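Local structure of peroxiredoxin 5 (Alvinella pompejana, 2XHF) at residues K44-S49 and E75-I80; E64-Y69 and E101-M106; D70-E75 and L161-Q166. The protein probably reduces hydrogen peroxide and organic hydroperoxides, as an antioxidant enzyme of the peroxiredoxin family with a thioredoxin fold. All blocks are in the same frame, centred on the assembly; numbering follows the deposited sequence.

Contact 1 (K44-S49 and E75-I80)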
loop_
_atom_site.group_PDB
_atom_site.type_symbol
_atom_site.label_atom_id
_atom_site.label_comp_id
_atom_site.label_asym_id
_atom_site.label_seq_id
_atom_site.Cartn_x
_atom_site.Cartn_y
_atom_site.Cartn_z
ATOM N N LYS A 44 7.295 -12.294 25.919
ATOM C CA LYS A 44 8.413 -12.244 24.992
ATOM C C LYS A 44 7.886 -12.328 23.564
ATOM O O LYS A 44 6.803 -12.867 23.319
ATOM C CB LYS A 44 9.379 -13.392 25.261
ATOM C CG LYS A 44 9.993 -13.317 26.645
ATOM C CD LYS A 44 11.060 -14.367 26.862
ATOM C CE LYS A 44 10.473 -15.753 26.878
ATOM N NZ LYS A 44 11.482 -16.789 27.312
ATOM N N GLY A 45 8.626 -11.769 22.614
ATOM C CA GLY A 45 8.232 -11.887 21.235
ATOM C C GLY A 45 9.284 -11.360 20.305
ATOM O O GLY A 45 10.386 -10.966 20.720
ATOM N N ILE A 46 8.937 -11.387 19.024
ATOM C CA ILE A 46 9.804 -10.974 17.939
ATOM C C ILE A 46 9.126 -9.838 17.193
ATOM O O ILE A 46 7.929 -9.893 16.925
ATOM C CB ILE A 46 10.038 -12.131 16.953
ATOM C CG1 ILE A 46 10.784 -13.274 17.628
ATOM C CG2 ILE A 46 10.831 -11.629 15.738
ATOM C CD1 ILE A 46 10.566 -14.625 16.956
ATOM N N LEU A 47 9.887 -8.795 16.895
ATOM C CA LEU A 47 9.438 -7.699 16.047
ATOM C C LEU A 47 10.419 -7.531 14.904
ATOM O O LEU A 47 11.616 -7.314 15.136
ATOM C CB LEU A 47 9.365 -6.386 16.841
ATOM C CG LEU A 47 8.911 -5.154 16.033
ATOM C CD1 LEU A 47 7.455 -5.296 15.542
ATOM C CD2 LEU A 47 9.061 -3.875 16.861
ATOM N N PHE A 48 9.935 -7.647 13.671
ATOM C CA PHE A 48 10.799 -7.430 12.523
ATOM C C PHE A 48 10.092 -6.553 11.511
ATOM O O PHE A 48 8.852 -6.475 11.480
ATOM C CB PHE A 48 11.272 -8.753 11.876
ATOM C CG PHE A 48 10.192 -9.503 11.127
ATOM C CD1 PHE A 48 9.325 -10.346 11.796
ATOM C CD2 PHE A 48 10.059 -9.370 9.755
ATOM C CE1 PHE A 48 8.341 -11.028 11.121
ATOM C CE2 PHE A 48 9.086 -10.064 9.083
ATOM C CZ PHE A 48 8.226 -10.885 9.761
ATOM N N SER A 49 10.889 -5.851 10.711
ATOM C CA SER A 49 10.346 -4.930 9.723
ATOM C C SER A 49 10.518 -5.394 8.282
ATOM O O SER A 49 11.424 -6.169 7.962
ATOM C CB SER A 49 10.997 -3.570 9.896
ATOM O OG SER A 49 12.395 -3.685 9.652
ATOM N N GLU A 75 10.063 -21.559 23.290
ATOM C CA GLU A 75 10.827 -20.657 24.146
ATOM C C GLU A 75 10.041 -19.455 24.669
ATOM O O GLU A 75 10.626 -18.556 25.273
ATOM C CB GLU A 75 12.038 -20.139 23.375
ATOM C CG GLU A 75 12.934 -21.236 22.847
ATOM C CD GLU A 75 13.904 -21.736 23.889
ATOM O OE1 GLU A 75 13.763 -21.362 25.081
ATOM O OE2 GLU A 75 14.816 -22.498 23.508
ATOM N N GLY A 76 8.731 -19.430 24.428
ATOM C CA GLY A 76 7.882 -18.338 24.868
ATOM C C GLY A 76 7.851 -17.148 23.913
ATOM O O GLY A 76 7.427 -16.057 24.302
ATOM N N TYR A 77 8.277 -17.351 22.665
ATOM C CA TYR A 77 8.301 -16.300 21.652
ATOM C C TYR A 77 7.300 -16.551 20.539
ATOM O O TYR A 77 7.590 -16.266 19.385
ATOM C CB TYR A 77 9.702 -16.186 21.043
ATOM C CG TYR A 77 10.718 -15.532 21.930
ATOM C CD1 TYR A 77 11.417 -16.273 22.885
ATOM C CD2 TYR A 77 11.007 -14.186 21.799
ATOM C CE1 TYR A 77 12.365 -15.668 23.684
ATOM C CE2 TYR A 77 11.953 -13.572 22.595
ATOM C CZ TYR A 77 12.632 -14.317 23.530
ATOM O OH TYR A 77 13.582 -13.714 24.327
ATOM N N HIS A 78 6.088 -16.991 20.872
ATOM C CA HIS A 78 5.110 -17.238 19.816
ATOM C C HIS A 78 4.532 -15.943 19.259
ATOM O O HIS A 78 3.923 -15.954 18.174
ATOM C CB HIS A 78 3.968 -18.128 20.287
ATOM C CG HIS A 78 2.790 -17.374 20.815
ATOM N ND1 HIS A 78 2.703 -16.957 22.120
ATOM C CD2 HIS A 78 1.648 -16.969 20.213
ATOM C CE1 HIS A 78 1.559 -16.324 22.307
ATOM N NE2 HIS A 78 0.900 -16.313 21.162
ATOM N N THR A 79 4.703 -14.842 19.992
ATOM C CA THR A 79 4.225 -13.542 19.547
ATOM C C THR A 79 5.238 -12.934 18.595
ATOM O O THR A 79 6.318 -12.526 19.007
ATOM C CB THR A 79 3.996 -12.603 20.736
ATOM O OG1 THR A 79 3.073 -13.211 21.645
ATOM C CG2 THR A 79 3.428 -11.272 20.252
ATOM N N ILE A 80 4.881 -12.893 17.315
ATOM C CA ILE A 80 5.738 -12.420 16.243
ATOM C C ILE A 80 4.975 -11.353 15.496
ATOM O O ILE A 80 3.821 -11.561 15.100
ATOM C CB ILE A 80 6.112 -13.559 15.263
ATOM C CG1 ILE A 80 6.650 -14.759 16.012
ATOM C CG2 ILE A 80 7.104 -13.073 14.187
ATOM C CD1 ILE A 80 6.697 -16.023 15.183
HETATM O O HOH W 1 4.840 -14.625 23.203
HETATM O O HOH W 2 6.249 -14.970 26.580
#
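Lys44 passes over one face of the Tyr77 ring where two strands of the thioredoxin-fold sheet, 44-49 and 79-84, run in parallel; the chain between them passes through helices 62-67 and 69-74, a beta-alpha-beta crossover. The lysine can be followed outward. Its CB sits over the centre of the Tyr77 ring, 3.7 Å from the centroid and 12° off the ring normal, a CH-pi contact. Further along, CD passes Tyr77 CE1 and OH. A bend at chi3 (-67°) then turns CE and NZ toward the end of helix 69-74, where NZ donates to Glu75 O at 2.8 Å, almost in line with the carbonyl (C=O...N angle 162°). That carbonyl belongs to the turn in which Gly76, at positive phi, is the C-prime residue of a Schellman motif, so the lysine tethers the helix terminus to the strand. The edge of the same ring meets Gly45 O in its plane, while Tyr77 OH is hydrogen-bonded to Gln166.

Two waters bridge the entrance to the strand pair: one links Lys44 O with Thr79 OG1, the other Lys44 N with Gly76 O. Direct pairing follows with Ile46 N donating to Thr79 O at 2.9 Å. In the parallel register Ile46 faces Ile80, and their side chains lean the same way, flank to flank, on the sheet face covered by Phe72 and Cys159. Ile46 CD1 lies 4.0 Å from Ile80 CG1. The other branch of Ile80 extends the apolar row: its CG2 meets the edge of the Phe48 ring in plane, 3.9 Å from CE1.

Contact 2 (E64-Y69 and E101-M106)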
loop_
_atom_site.group_PDB
_atom_site.type_symbol
_atom_site.label_atom_id
_atom_site.label_comp_id
_atom_site.label_asym_id
_atom_site.label_seq_id
_atom_site.Cartn_x
_atom_site.Cartn_y
_atom_site.Cartn_z
ATOM N N GLU A 64 10.740 -18.465 6.521
ATOM C CA GLU A 64 11.545 -19.104 7.561
ATOM C C GLU A 64 11.002 -18.835 8.956
ATOM O O GLU A 64 11.027 -19.734 9.786
ATOM C CB GLU A 64 13.011 -18.700 7.496
ATOM C CG GLU A 64 13.906 -19.590 8.359
ATOM C CD GLU A 64 15.320 -19.695 7.818
ATOM O OE1 GLU A 64 16.129 -18.805 8.137
ATOM O OE2 GLU A 64 15.599 -20.670 7.085
ATOM N N TYR A 65 10.511 -17.617 9.212
ATOM C CA TYR A 65 9.824 -17.346 10.475
ATOM C C TYR A 65 8.659 -18.316 10.643
ATOM O O TYR A 65 8.464 -18.885 11.712
ATOM C CB TYR A 65 9.284 -15.906 10.567
ATOM C CG TYR A 65 10.318 -14.831 10.824
ATOM C CD1 TYR A 65 10.928 -14.692 12.065
ATOM C CD2 TYR A 65 10.634 -13.916 9.839
ATOM C CE1 TYR A 65 11.861 -13.681 12.300
ATOM C CE2 TYR A 65 11.571 -12.922 10.050
ATOM C CZ TYR A 65 12.168 -12.799 11.286
ATOM O OH TYR A 65 13.080 -11.793 11.486
ATOM N N LEU A 66 7.863 -18.499 9.598
ATOM C CA LEU A 66 6.702 -19.362 9.712
ATOM C C LEU A 66 7.120 -20.797 9.991
ATOM O O LEU A 66 6.509 -21.502 10.821
ATOM C CB LEU A 66 5.855 -19.285 8.443
ATOM C CG LEU A 66 5.161 -17.935 8.235
ATOM C CD1 LEU A 66 4.461 -17.901 6.893
ATOM C CD2 LEU A 66 4.155 -17.637 9.358
ATOM N N SER A 67 8.184 -21.228 9.329
ATOM C CA SER A 67 8.645 -22.612 9.487
ATOM C C SER A 67 9.147 -22.863 10.916
ATOM O O SER A 67 9.054 -23.984 11.416
ATOM C CB SER A 67 9.726 -22.951 8.462
ATOM O OG SER A 67 10.975 -22.379 8.811
ATOM N N LEU A 68 9.649 -21.811 11.563
ATOM C CA LEU A 68 10.199 -21.915 12.910
ATOM C C LEU A 68 9.216 -21.565 14.014
ATOM O O LEU A 68 9.598 -21.489 15.174
ATOM C CB LEU A 68 11.450 -21.040 13.020
ATOM C CG LEU A 68 12.623 -21.539 12.183
ATOM C CD1 LEU A 68 13.737 -20.516 12.197
ATOM C CD2 LEU A 68 13.110 -22.883 12.710
ATOM N N TYR A 69 7.954 -21.355 13.659
ATOM C CA TYR A 69 6.964 -20.922 14.638
ATOM C C TYR A 69 6.934 -21.776 15.914
ATOM O O TYR A 69 6.962 -21.243 17.011
ATOM C CB TYR A 69 5.580 -20.894 14.004
ATOM C CG TYR A 69 4.486 -20.501 14.969
ATOM C CD1 TYR A 69 4.272 -19.176 15.307
ATOM C CD2 TYR A 69 3.693 -21.459 15.559
ATOM C CE1 TYR A 69 3.291 -18.823 16.213
ATOM C CE2 TYR A 69 2.702 -21.122 16.463
ATOM C CZ TYR A 69 2.497 -19.813 16.776
ATOM O OH TYR A 69 1.504 -19.508 17.668
ATOM N N GLU A 101 -2.017 -18.583 7.649
ATOM C CA GLU A 101 -2.423 -19.113 8.966
ATOM C C GLU A 101 -2.349 -18.045 10.054
ATOM O O GLU A 101 -2.552 -18.327 11.242
ATOM C CB GLU A 101 -1.561 -20.319 9.358
ATOM C CG GLU A 101 -1.708 -21.496 8.404
ATOM C CD GLU A 101 -0.776 -22.669 8.705
ATOM O OE1 GLU A 101 0.230 -22.510 9.427
ATOM O OE2 GLU A 101 -1.046 -23.771 8.188
ATOM N N HIS A 102 -2.034 -16.820 9.645
ATOM C CA HIS A 102 -2.016 -15.670 10.548
ATOM C C HIS A 102 -1.188 -15.922 11.797
ATOM O O HIS A 102 -1.593 -15.617 12.929
ATOM C CB HIS A 102 -3.435 -15.224 10.928
ATOM C CG HIS A 102 -3.488 -13.868 11.565
ATOM N ND1 HIS A 102 -4.389 -13.550 12.555
ATOM C CD2 HIS A 102 -2.722 -12.764 11.395
ATOM C CE1 HIS A 102 -4.202 -12.301 12.941
ATOM N NE2 HIS A 102 -3.216 -11.788 12.222
ATOM N N LYS A 103 0.014 -16.445 11.594
ATOM C CA LYS A 103 0.951 -16.626 12.684
ATOM C C LYS A 103 1.651 -15.347 13.086
ATOM O O LYS A 103 2.209 -15.275 14.169
ATOM C CB LYS A 103 1.986 -17.680 12.294
ATOM C CG LYS A 103 1.368 -19.054 12.132
ATOM C CD LYS A 103 1.275 -19.822 13.415
ATOM C CE LYS A 103 1.490 -21.312 13.115
ATOM N NZ LYS A 103 0.454 -21.889 12.200
ATOM N N ILE A 104 1.623 -14.340 12.226
ATOM C CA ILE A 104 2.371 -13.109 12.446
ATOM C C ILE A 104 1.406 -11.930 12.489
ATOM O O ILE A 104 0.547 -11.794 11.620
ATOM C CB ILE A 104 3.404 -12.891 11.313
ATOM C CG1 ILE A 104 4.421 -14.053 11.261
ATOM C CG2 ILE A 104 4.124 -11.562 11.486
ATOM C CD1 ILE A 104 5.285 -14.048 10.008
ATOM N N ARG A 105 1.519 -11.105 13.520
ATOM C CA ARG A 105 0.745 -9.885 13.626
ATOM C C ARG A 105 1.288 -8.875 12.619
ATOM O O ARG A 105 2.476 -8.591 12.608
ATOM C CB ARG A 105 0.863 -9.330 15.043
ATOM C CG ARG A 105 0.352 -10.262 16.148
ATOM C CD ARG A 105 -1.172 -10.314 16.215
ATOM N NE ARG A 105 -1.754 -9.018 16.519
ATOM C CZ ARG A 105 -1.787 -8.464 17.724
ATOM N NH1 ARG A 105 -1.306 -9.093 18.799
ATOM N NH2 ARG A 105 -2.331 -7.269 17.849
ATOM N N MET A 106 0.394 -8.322 11.809
ATOM C CA MET A 106 0.778 -7.402 10.756
ATOM C C MET A 106 0.470 -5.995 11.195
ATOM O O MET A 106 -0.686 -5.564 11.169
ATOM C CB MET A 106 0.052 -7.756 9.455
ATOM C CG MET A 106 0.487 -9.087 8.882
ATOM S SD MET A 106 2.042 -8.891 7.982
ATOM C CE MET A 106 2.617 -10.580 7.850
HETATM O O HOH W 3 0.331 -17.040 16.510
#
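Lys103 and Ile104 receive Leu66 and Tyr69 where helices 62-67 and 69-74 of the thioredoxin fold pack beside the entry to edge strand 105-108. Ahead of them in the chain, Glu101 touches neither Leu66 nor Tyr69 but holds the lysine tip: OE1 forms a salt bridge with Lys103 NZ at 2.9 Å, met from above the carboxylate plane. Lys103 makes the largest share of the contact. Its CB touches Leu66 CD2 at 3.7 Å, and bends at chi2 (-86°) and beyond fold the chain across one face of the Tyr69 ring. There CD is 3.3 Å from the ring centroid and only 1° off the normal, which identifies a CH-pi contact; Lys103 NZ, 5.1 Å from the Tyr69 centroid, adds at most a weak cation-pi attraction. The backbone N atoms of Lys103 and Ile104 are both bound by the carboxylate of Asp99, which fixes the turn bearing these side chains. Ile104 is buried and packs against Ile80 and Cys82 of strand 79-84. The Leu66 and Ile104 side chains cross at about a right angle, the meeting point being the methyls Leu66 CD2 and Ile104 CD1, 3.8 Å apart.

Contact 3 (D70-E75 and L161-Q166)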
loop_
_atom_site.group_PDB
_atom_site.type_symbol
_atom_site.label_atom_id
_atom_site.label_comp_id
_atom_site.label_asym_id
_atom_site.label_seq_id
_atom_site.Cartn_x
_atom_site.Cartn_y
_atom_site.Cartn_z
ATOM N N ASP A 70 6.892 -23.089 15.781
ATOM C CA ASP A 70 6.827 -23.934 16.977
ATOM C C ASP A 70 8.134 -23.887 17.798
ATOM O O ASP A 70 8.104 -23.990 19.017
ATOM C CB ASP A 70 6.436 -25.369 16.616
ATOM C CG ASP A 70 4.956 -25.500 16.229
ATOM O OD1 ASP A 70 4.077 -24.914 16.913
ATOM O OD2 ASP A 70 4.685 -26.194 15.221
ATOM N N LYS A 71 9.269 -23.666 17.147
ATOM C CA LYS A 71 10.524 -23.464 17.869
ATOM C C LYS A 71 10.517 -22.171 18.677
ATOM O O LYS A 71 10.967 -22.137 19.822
ATOM C CB LYS A 71 11.705 -23.440 16.900
ATOM C CG LYS A 71 11.914 -24.718 16.160
ATOM C CD LYS A 71 12.233 -25.875 17.095
ATOM C CE LYS A 71 13.603 -25.732 17.754
ATOM N NZ LYS A 71 13.985 -26.905 18.617
ATOM N N PHE A 72 10.006 -21.098 18.086
ATOM C CA PHE A 72 9.879 -19.836 18.792
ATOM C C PHE A 72 8.921 -20.032 19.971
ATOM O O PHE A 72 9.194 -19.615 21.100
ATOM C CB PHE A 72 9.328 -18.771 17.851
ATOM C CG PHE A 72 10.248 -18.395 16.707
ATOM C CD1 PHE A 72 11.620 -18.305 16.864
ATOM C CD2 PHE A 72 9.718 -18.073 15.473
ATOM C CE1 PHE A 72 12.436 -17.932 15.802
ATOM C CE2 PHE A 72 10.530 -17.703 14.422
ATOM C CZ PHE A 72 11.889 -17.631 14.592
ATOM N N LYS A 73 7.805 -20.692 19.703
ATOM C CA LYS A 73 6.796 -20.937 20.707
ATOM C C LYS A 73 7.320 -21.768 21.895
ATOM O O LYS A 73 6.970 -21.484 23.027
ATOM C CB LYS A 73 5.551 -21.558 20.058
ATOM C CG LYS A 73 4.444 -21.867 21.046
ATOM C CD LYS A 73 3.109 -22.065 20.375
ATOM C CE LYS A 73 3.097 -23.201 19.383
ATOM N NZ LYS A 73 3.425 -24.514 19.981
ATOM N N GLU A 74 8.218 -22.733 21.644
ATOM C CA GLU A 74 8.839 -23.551 22.702
ATOM C C GLU A 74 9.537 -22.688 23.736
ATOM O O GLU A 74 9.609 -23.039 24.906
ATOM C CB GLU A 74 9.918 -24.489 22.128
ATOM C CG GLU A 74 9.451 -25.779 21.514
ATOM C CD GLU A 74 10.618 -26.622 20.982
ATOM O OE1 GLU A 74 11.764 -26.117 20.909
ATOM O OE2 GLU A 74 10.384 -27.795 20.624
ATOM N N GLU A 75 10.063 -21.559 23.290
ATOM C CA GLU A 75 10.827 -20.657 24.146
ATOM C C GLU A 75 10.041 -19.455 24.669
ATOM O O GLU A 75 10.626 -18.556 25.273
ATOM C CB GLU A 75 12.038 -20.139 23.375
ATOM C CG GLU A 75 12.934 -21.236 22.847
ATOM C CD GLU A 75 13.904 -21.736 23.889
ATOM O OE1 GLU A 75 13.763 -21.362 25.081
ATOM O OE2 GLU A 75 14.816 -22.498 23.508
ATOM N N LEU A 161 18.566 -18.577 16.884
ATOM C CA LEU A 161 19.827 -18.786 17.592
ATOM C C LEU A 161 19.974 -17.800 18.732
ATOM O O LEU A 161 20.430 -18.160 19.812
ATOM C CB LEU A 161 21.013 -18.696 16.636
ATOM C CG LEU A 161 21.013 -19.769 15.548
ATOM C CD1 LEU A 161 22.178 -19.537 14.617
ATOM C CD2 LEU A 161 21.063 -21.153 16.150
ATOM N N SER A 162 19.510 -16.566 18.521
ATOM C CA SER A 162 19.564 -15.548 19.570
ATOM C C SER A 162 18.664 -15.938 20.728
ATOM O O SER A 162 19.028 -15.838 21.892
ATOM C CB SER A 162 19.138 -14.187 19.023
ATOM O OG SER A 162 20.136 -13.646 18.182
ATOM N N ILE A 163 17.473 -16.398 20.401
ATOM C CA ILE A 163 16.574 -16.885 21.426
ATOM C C ILE A 163 17.256 -17.981 22.244
ATOM O O ILE A 163 17.232 -17.954 23.475
ATOM C CB ILE A 163 15.276 -17.394 20.792
ATOM C CG1 ILE A 163 14.437 -16.193 20.344
ATOM C CG2 ILE A 163 14.481 -18.241 21.770
ATOM C CD1 ILE A 163 13.286 -16.566 19.450
ATOM N N GLN A 164 17.891 -18.931 21.568
ATOM C CA GLN A 164 18.482 -20.064 22.281
ATOM C C GLN A 164 19.678 -19.694 23.165
ATOM O O GLN A 164 19.911 -20.344 24.186
ATOM C CB GLN A 164 18.821 -21.179 21.294
ATOM C CG GLN A 164 17.550 -21.736 20.695
ATOM C CD GLN A 164 17.761 -22.958 19.855
ATOM O OE1 GLN A 164 18.876 -23.243 19.434
ATOM N NE2 GLN A 164 16.681 -23.691 19.591
ATOM N N ARG A 165 20.411 -18.648 22.792
ATOM C CA ARG A 165 21.518 -18.166 23.624
ATOM C C ARG A 165 21.014 -17.784 25.020
ATOM O O ARG A 165 21.759 -17.817 26.010
ATOM C CB ARG A 165 22.199 -16.947 22.989
ATOM C CG ARG A 165 23.008 -17.221 21.721
ATOM C CD ARG A 165 24.095 -18.267 21.921
ATOM N NE ARG A 165 24.966 -18.017 23.070
ATOM C CZ ARG A 165 26.094 -17.311 23.038
ATOM N NH1 ARG A 165 26.520 -16.753 21.911
ATOM N NH2 ARG A 165 26.814 -17.169 24.142
ATOM N N GLN A 166 19.747 -17.400 25.102
ATOM C CA GLN A 166 19.161 -17.066 26.389
ATOM C C GLN A 166 18.931 -18.354 27.171
ATOM O O GLN A 166 19.044 -18.375 28.397
ATOM C CB GLN A 166 17.836 -16.325 26.208
ATOM C CG GLN A 166 17.878 -15.208 25.185
ATOM C CD GLN A 166 16.570 -14.456 25.103
ATOM O OE1 GLN A 166 15.529 -14.918 25.602
ATOM N NE2 GLN A 166 16.611 -13.286 24.474
HETATM O O HOH W 4 13.602 -23.536 20.525
HETATM O O HOH W 5 15.347 -18.374 25.326
#
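Lys71 begins the approach of helix 69-74 to the C-terminal helix 156-165, its CE passing the amide nitrogen NE2 of Gln164 at 4.1 Å. The lysine chain brings NZ to Glu74 OE1 in a weakly bonded salt bridge within its own helix. A water joins the two helices at this edge: it accepts from Gln164 NE2 and lies within donating distance of Lys71 O and Glu74 OE1.

One residue on, Phe72 supplies the buried part. Its ring meets Ile163 CD1 obliquely, with CD1 of the phenylalanine 3.5 Å from that methyl, and the two side chains cross at about a right angle. Ile163 divides its branches between two partners: CG1 stands beside its backbone N (chi1 -74°) and carries CD1 to Phe72, while CG2 faces Glu75.

At Glu75, CB and CG both lie 3.5 Å from Ile163 CG2, the two side chains running antiparallel as they pass. The bend at chi2 (-83°) takes the carboxylate on to Gln164, where Glu75 OE2 stands 4.0 Å from Gln164 CG and the carboxylate and amide planes are 62° apart. Apolar contact inside, with polar groups and water at the outer edge, thus joins two helices on one face of the central sheet, a layering characteristic of the thioredoxin fold.

Along the chain the segments alternate: 44-49, 64-69, 70-75 overlapping 75-80, then 101-106 and 161-166, so the three contacts interlock. The centres of contacts 1 and 2 are about 10 Å apart, those of 1 and 3 about 9 Å, and those of 2 and 3 about 14 Å. Contacts 1 and 2 reach the same sheet, since strand 79-84 lies between 44-49 and 105-108; Ile80 O and Arg105 N, 2.8 Å apart, probably form a hydrogen bond. Contacts 1 and 3 share Glu75. Phe72 CE2 packs on Tyr65 O at 3.6 Å, joining contacts 2 and 3. Together they attach consecutive helices 62-67 and 69-74 to sheet and C-terminal helix.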